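Local coordinates for EreC (Klebsiella pneumoniae, PDB 6XCQ), which probably hydrolyses the macrolactone ester of erythromycin and related macrolides, as an esterase that confers resistance to these antibiotics, at residues 171-176 with 242-247; 100-105 with 164-169. The protein carries 1 engineered substitution. All blocks are in the same frame, centred on the assembly; numbering follows the deposited sequence. Where two conformers were deposited one is given.

From the N terminus, strand 94-97 of the central sheet leads into helix 101-112, whose first turn meets the opening turns of helix 164-177 in interaction 2. That contact closes a loop of 58 residues holding helix 126-146 and strand 151-154, an outermost strand of the sheet. Helix 164-177 then runs on into interaction 1, where its last turns meet the start of helix 244-267 and close a second, largely helical loop of 65 residues. The two loops follow one another without nesting or crossing. Helix 164-177 serves both contacts, whose centres lie about 13 Å apart, and so ties the sheet region to the outlying helices.

Interaction 1. Residues 171-176 with 242-247; sequences AEIIKV and SDLFRK
I173 reaches across to L244 and K247 with both branches of its side chain and carries most of this contact. Its CG2 methyl stands anti to the backbone N and rests 3.5 Å from L244 O and 3.9 Å from L244 CB. The other branch, CG1, lies beside the backbone N (chi1 -67°) and extends onward, which brings CD1 to 3.7 Å from K247 CB, one helical turn beyond L244. A branched isoleucine suits this place because its two branches can meet both ends of one turn, L244 with CG2 and K247 with CD1.

One turn further along, V176 lies at the more exposed margin. Its CG1 methyl, anti to the backbone N, approaches L244 CD1 at 4.2 Å, with the two side chains nearly perpendicular. L244 thus divides its methyls: CD1 faces V176, while CD2 turns to CG1 of I173 at 4.1 Å. K247 contributes the aliphatic base of its chain; the rest runs extended away from I173, and its NZ forms a long ion pair with OD2 of D243. In the conformer given, R246 NH2 pairs with the same oxygen and NH1 with D250, so the charges gather beside the apolar patch, near the start of the helix where a negative charge should be welcome.

No hydrogen bond crosses between 171-176 and 242-247. The contact is plain helix packing, joining the later turns of helix 164-177 to the first turn of helix 244-267, while I174 touches K182 of helix 182-191 and F245 packs on helix 233-236.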
loop_
_atom_site.group_PDB
_atom_site.type_symbol
_atom_site.label_atom_id
_atom_site.label_comp_id
_atom_site.label_asym_id
_atom_site.label_seq_id
_atom_site.Cartn_x
_atom_site.Cartn_y
_atom_site.Cartn_z
ATOM N N ALA A 171 -9.491 -11.380 -20.146
ATOM C CA ALA A 171 -9.832 -12.224 -21.292
ATOM C C ALA A 171 -11.056 -13.090 -21.006
ATOM O O ALA A 171 -11.890 -13.311 -21.898
ATOM C CB ALA A 171 -8.635 -13.087 -21.695
ATOM N N GLU A 172 -11.189 -13.589 -19.770
ATOM C CA GLU A 172 -12.370 -14.376 -19.422
ATOM C C GLU A 172 -13.626 -13.518 -19.425
ATOM O O GLU A 172 -14.680 -13.941 -19.915
ATOM C CB GLU A 172 -12.199 -15.028 -18.053
ATOM C CG GLU A 172 -11.017 -15.970 -17.935
ATOM C CD GLU A 172 -10.709 -16.299 -16.483
ATOM O OE1 GLU A 172 -11.348 -15.688 -15.596
ATOM O OE2 GLU A 172 -9.836 -17.160 -16.227
ATOM N N ILE A 173 -13.543 -12.319 -18.854
ATOM C CA ILE A 173 -14.697 -11.427 -18.856
ATOM C C ILE A 173 -15.059 -11.041 -20.284
ATOM O O ILE A 173 -16.212 -11.172 -20.711
ATOM C CB ILE A 173 -14.412 -10.190 -17.986
ATOM C CG1 ILE A 173 -14.289 -10.590 -16.510
ATOM C CG2 ILE A 173 -15.483 -9.136 -18.193
ATOM C CD1 ILE A 173 -13.611 -9.518 -15.646
ATOM N N ILE A 174 -14.071 -10.577 -21.049
ATOM C CA ILE A 174 -14.323 -10.107 -22.407
ATOM C C ILE A 174 -14.942 -11.217 -23.248
ATOM O O ILE A 174 -15.823 -10.967 -24.083
ATOM C CB ILE A 174 -13.021 -9.569 -23.027
ATOM C CG1 ILE A 174 -12.665 -8.202 -22.437
ATOM C CG2 ILE A 174 -13.118 -9.473 -24.519
ATOM C CD1 ILE A 174 -13.753 -7.184 -22.577
ATOM N N LYS A 175 -14.529 -12.465 -23.012
ATOM C CA LYS A 175 -15.108 -13.578 -23.762
ATOM C C LYS A 175 -16.617 -13.618 -23.608
ATOM O O LYS A 175 -17.338 -13.975 -24.553
ATOM C CB LYS A 175 -14.516 -14.916 -23.306
ATOM C CG LYS A 175 -15.086 -16.091 -24.108
ATOM C CD LYS A 175 -15.051 -17.402 -23.352
ATOM C CE LYS A 175 -16.301 -18.248 -23.640
ATOM N NZ LYS A 175 -16.808 -18.134 -25.048
ATOM N N VAL A 176 -17.117 -13.239 -22.437
ATOM C CA VAL A 176 -18.552 -13.266 -22.202
ATOM C C VAL A 176 -19.220 -12.022 -22.760
ATOM O O VAL A 176 -20.219 -12.111 -23.483
ATOM C CB VAL A 176 -18.845 -13.436 -20.703
ATOM C CG1 VAL A 176 -20.329 -13.420 -20.472
ATOM C CG2 VAL A 176 -18.236 -14.752 -20.202
ATOM N N SER A 242 -24.137 -8.799 -14.936
ATOM C CA SER A 242 -23.790 -8.656 -13.519
ATOM C C SER A 242 -22.797 -7.499 -13.391
ATOM O O SER A 242 -22.983 -6.454 -14.034
ATOM C CB SER A 242 -23.297 -10.009 -13.015
ATOM O OG SER A 242 -22.935 -9.966 -11.646
ATOM N N ASP A 243 -21.723 -7.643 -12.622
ATOM C CA ASP A 243 -20.721 -6.596 -12.465
ATOM C C ASP A 243 -19.516 -6.798 -13.379
ATOM O O ASP A 243 -18.422 -6.307 -13.077
ATOM C CB ASP A 243 -20.269 -6.508 -11.000
ATOM C CG ASP A 243 -19.631 -7.810 -10.489
ATOM O OD1 ASP A 243 -19.700 -8.859 -11.180
ATOM O OD2 ASP A 243 -19.056 -7.780 -9.380
ATOM N N LEU A 244 -19.687 -7.510 -14.498
ATOM C CA LEU A 244 -18.526 -7.839 -15.321
ATOM C C LEU A 244 -17.975 -6.616 -16.054
ATOM O O LEU A 244 -16.766 -6.546 -16.299
ATOM C CB LEU A 244 -18.863 -8.952 -16.318
ATOM C CG LEU A 244 -19.211 -10.352 -15.786
ATOM C CD1 LEU A 244 -19.482 -11.306 -16.951
ATOM C CD2 LEU A 244 -18.100 -10.884 -14.921
ATOM N N PHE A 245 -18.824 -5.651 -16.419
ATOM C CA PHE A 245 -18.299 -4.436 -17.036
ATOM C C PHE A 245 -17.356 -3.706 -16.080
ATOM O O PHE A 245 -16.261 -3.283 -16.468
ATOM C CB PHE A 245 -19.425 -3.491 -17.472
ATOM C CG PHE A 245 -18.923 -2.115 -17.804
ATOM C CD1 PHE A 245 -18.255 -1.881 -19.000
ATOM C CD2 PHE A 245 -19.028 -1.082 -16.889
ATOM C CE1 PHE A 245 -17.740 -0.618 -19.287
ATOM C CE2 PHE A 245 -18.512 0.180 -17.169
ATOM C CZ PHE A 245 -17.877 0.411 -18.367
ATOM N N ARG A 246 -17.784 -3.540 -14.827
ATOM C CA ARG A 246 -16.966 -2.859 -13.823
ATOM C C ARG A 246 -15.651 -3.588 -13.594
ATOM O O ARG A 246 -14.591 -2.958 -13.477
ATOM C CB ARG A 246 -17.750 -2.748 -12.514
ATOM C CG ARG A 246 -17.169 -1.780 -11.488
ATOM C CD ARG A 246 -16.228 -2.470 -10.504
ATOM N NE ARG A 246 -16.854 -3.593 -9.813
ATOM C CZ ARG A 246 -16.170 -4.579 -9.244
ATOM N NH1 ARG A 246 -14.844 -4.574 -9.282
ATOM N NH2 ARG A 246 -16.808 -5.567 -8.637
ATOM N N LYS A 247 -15.701 -4.920 -13.502
ATOM C CA LYS A 247 -14.469 -5.684 -13.316
ATOM C C LYS A 247 -13.558 -5.545 -14.525
ATOM O O LYS A 247 -12.350 -5.348 -14.364
ATOM C CB LYS A 247 -14.769 -7.157 -13.027
ATOM C CG LYS A 247 -15.446 -7.373 -11.687
ATOM C CD LYS A 247 -15.663 -8.851 -11.390
ATOM C CE LYS A 247 -16.023 -9.060 -9.927
ATOM N NZ LYS A 247 -16.337 -10.475 -9.621
#

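Interaction 2. Residues 100-105 with 164-169; sequences GAIQAS and RDDLAQ
OD1 of D166 accepts a hydrogen bond from a water 2.8 Å away and is also approached by R251 of helix 244-267 in a long, weak ion pair. The same water accepts a hydrogen bond from I102 N at 3.1 Å, bridging the two helices where their side chains make no direct hydrogen bond. The other carboxylate oxygen of D166, OD2, bonds to S254 OG of helix 244-267. An aspartate suits this spot because one oxygen serves the water and, weakly, R251, the other the serine, which should limit rotation of the carboxylate.

Beside this bridge, I102 pushes its CG1 branch into the opposing helix. With CG1 beside the backbone N and CD1 extended from it (chi2 172°), the terminal methyl lies 3.3 Å from D165 O and 3.7 Å from D165 CB. The CG2 methyl meets the carboxylate side of the same residue, 3.8 Å from D165 OD2. Q169 slides past I102 in the opposite direction; in the conformer given, its amide N lies against CD1 and CG1 of I102, while OE1 takes a hydrogen bond from R251. The methyls therefore pack largely against polar groups, whose carbon stems supply some of the apolar surface.

At the start of helix 101-112, G100 N donates to Q103 OE1 at 2.9 Å, a nearly straight bond (173°) lying in the amide plane on a lone pair. The axes of 101-105 and 164-169 stand at 90°, so the helices meet over a small patch.

D165 lies between R164, whose NH1 pairs with OD1, and R106, which pairs with OD2. This double pairing would tend to keep the aspartate ionised. The junction thus combines one isoleucine with a bridging water and with polar ends whose partners R106, R251 and S254 lie outside the two segments.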
loop_
_atom_site.group_PDB
_atom_site.type_symbol
_atom_site.label_atom_id
_atom_site.label_comp_id
_atom_site.label_asym_id
_atom_site.label_seq_id
_atom_site.Cartn_x
_atom_site.Cartn_y
_atom_site.Cartn_z
ATOM N N GLY A 100 -2.280 -5.980 -5.711
ATOM C CA GLY A 100 -3.330 -5.876 -6.705
ATOM C C GLY A 100 -4.626 -6.512 -6.241
ATOM O O GLY A 100 -4.671 -7.255 -5.262
ATOM N N ALA A 101 -5.705 -6.178 -6.967
ATOM C CA ALA A 101 -7.037 -6.693 -6.651
ATOM C C ALA A 101 -7.073 -8.213 -6.684
ATOM O O ALA A 101 -7.717 -8.845 -5.844
ATOM C CB ALA A 101 -8.067 -6.139 -7.643
ATOM N N ILE A 102 -6.413 -8.818 -7.661
ATOM C CA ILE A 102 -6.436 -10.272 -7.750
ATOM C C ILE A 102 -5.566 -10.888 -6.656
ATOM O O ILE A 102 -5.935 -11.895 -6.041
ATOM C CB ILE A 102 -5.994 -10.712 -9.151
ATOM C CG1 ILE A 102 -7.034 -10.240 -10.187
ATOM C CG2 ILE A 102 -5.819 -12.219 -9.189
ATOM C CD1 ILE A 102 -6.624 -10.450 -11.631
ATOM N N GLN A 103 -4.391 -10.308 -6.407
ATOM C CA GLN A 103 -3.591 -10.753 -5.272
ATOM C C GLN A 103 -4.407 -10.721 -3.989
ATOM O O GLN A 103 -4.344 -11.647 -3.174
ATOM C CB GLN A 103 -2.349 -9.868 -5.130
ATOM C CG GLN A 103 -1.248 -10.176 -6.119
ATOM C CD GLN A 103 -0.055 -9.251 -5.959
ATOM O OE1 GLN A 103 -0.202 -8.027 -5.907
ATOM N NE2 GLN A 103 1.137 -9.834 -5.872
ATOM N N ALA A 104 -5.205 -9.674 -3.805
ATOM C CA ALA A 104 -5.971 -9.563 -2.570
ATOM C C ALA A 104 -7.104 -10.580 -2.501
ATOM O O ALA A 104 -7.471 -11.011 -1.405
ATOM C CB ALA A 104 -6.528 -8.143 -2.414
ATOM N N SER A 105 -7.708 -10.951 -3.637
ATOM C CA SER A 105 -8.779 -11.948 -3.577
ATOM C C SER A 105 -8.252 -13.276 -3.047
ATOM O O SER A 105 -8.936 -13.962 -2.280
ATOM C CB SER A 105 -9.432 -12.131 -4.952
ATOM O OG SER A 105 -8.473 -12.551 -5.902
ATOM N N ARG A 164 -0.020 -10.421 -15.930
ATOM C CA ARG A 164 -0.612 -11.678 -16.375
ATOM C C ARG A 164 -1.992 -11.911 -15.764
ATOM O O ARG A 164 -2.951 -12.194 -16.487
ATOM C CB ARG A 164 0.310 -12.849 -16.044
ATOM C CG ARG A 164 -0.191 -14.166 -16.638
ATOM C CD ARG A 164 0.374 -15.380 -15.917
ATOM N NE ARG A 164 -0.083 -15.475 -14.530
ATOM C CZ ARG A 164 0.717 -15.365 -13.474
ATOM N NH1 ARG A 164 0.222 -15.466 -12.246
ATOM N NH2 ARG A 164 2.015 -15.152 -13.647
ATOM N N ASP A 165 -2.103 -11.842 -14.429
ATOM C CA ASP A 165 -3.388 -12.087 -13.772
ATOM C C ASP A 165 -4.456 -11.144 -14.312
ATOM O O ASP A 165 -5.587 -11.558 -14.585
ATOM C CB ASP A 165 -3.291 -11.900 -12.249
ATOM C CG ASP A 165 -2.550 -13.028 -11.521
ATOM O OD1 ASP A 165 -2.299 -14.113 -12.091
ATOM O OD2 ASP A 165 -2.218 -12.797 -10.339
ATOM N N ASP A 166 -4.120 -9.860 -14.450
ATOM C CA ASP A 166 -5.127 -8.900 -14.887
ATOM C C ASP A 166 -5.605 -9.228 -16.294
ATOM O O ASP A 166 -6.809 -9.218 -16.566
ATOM C CB ASP A 166 -4.572 -7.480 -14.833
ATOM C CG ASP A 166 -4.468 -6.943 -13.406
ATOM O OD1 ASP A 166 -5.452 -7.061 -12.638
ATOM O OD2 ASP A 166 -3.403 -6.386 -13.065
ATOM N N LEU A 167 -4.668 -9.512 -17.199
ATOM C CA LEU A 167 -5.022 -9.808 -18.581
ATOM C C LEU A 167 -5.821 -11.094 -18.683
ATOM O O LEU A 167 -6.723 -11.208 -19.523
ATOM C CB LEU A 167 -3.766 -9.915 -19.435
ATOM C CG LEU A 167 -3.018 -8.630 -19.766
ATOM C CD1 LEU A 167 -1.533 -8.936 -19.867
ATOM C CD2 LEU A 167 -3.547 -8.010 -21.058
ATOM N N ALA A 168 -5.486 -12.081 -17.856
ATOM C CA ALA A 168 -6.182 -13.360 -17.919
ATOM C C ALA A 168 -7.620 -13.223 -17.446
ATOM O O ALA A 168 -8.528 -13.822 -18.032
ATOM C CB ALA A 168 -5.441 -14.409 -17.086
ATOM N N GLN A 169 -7.844 -12.463 -16.372
ATOM C CA GLN A 169 -9.211 -12.212 -15.937
ATOM C C GLN A 169 -9.954 -11.381 -16.971
ATOM O O GLN A 169 -11.111 -11.676 -17.297
ATOM C CB GLN A 169 -9.229 -11.513 -14.574
ATOM C CG GLN A 169 -10.632 -11.355 -14.022
ATOM C CD GLN A 169 -10.729 -10.341 -12.896
ATOM O OE1 GLN A 169 -11.627 -9.500 -12.880
ATOM N NE2 GLN A 169 -9.810 -10.421 -11.946
HETATM O O HOH W 1 -5.051 -7.124 -9.840
#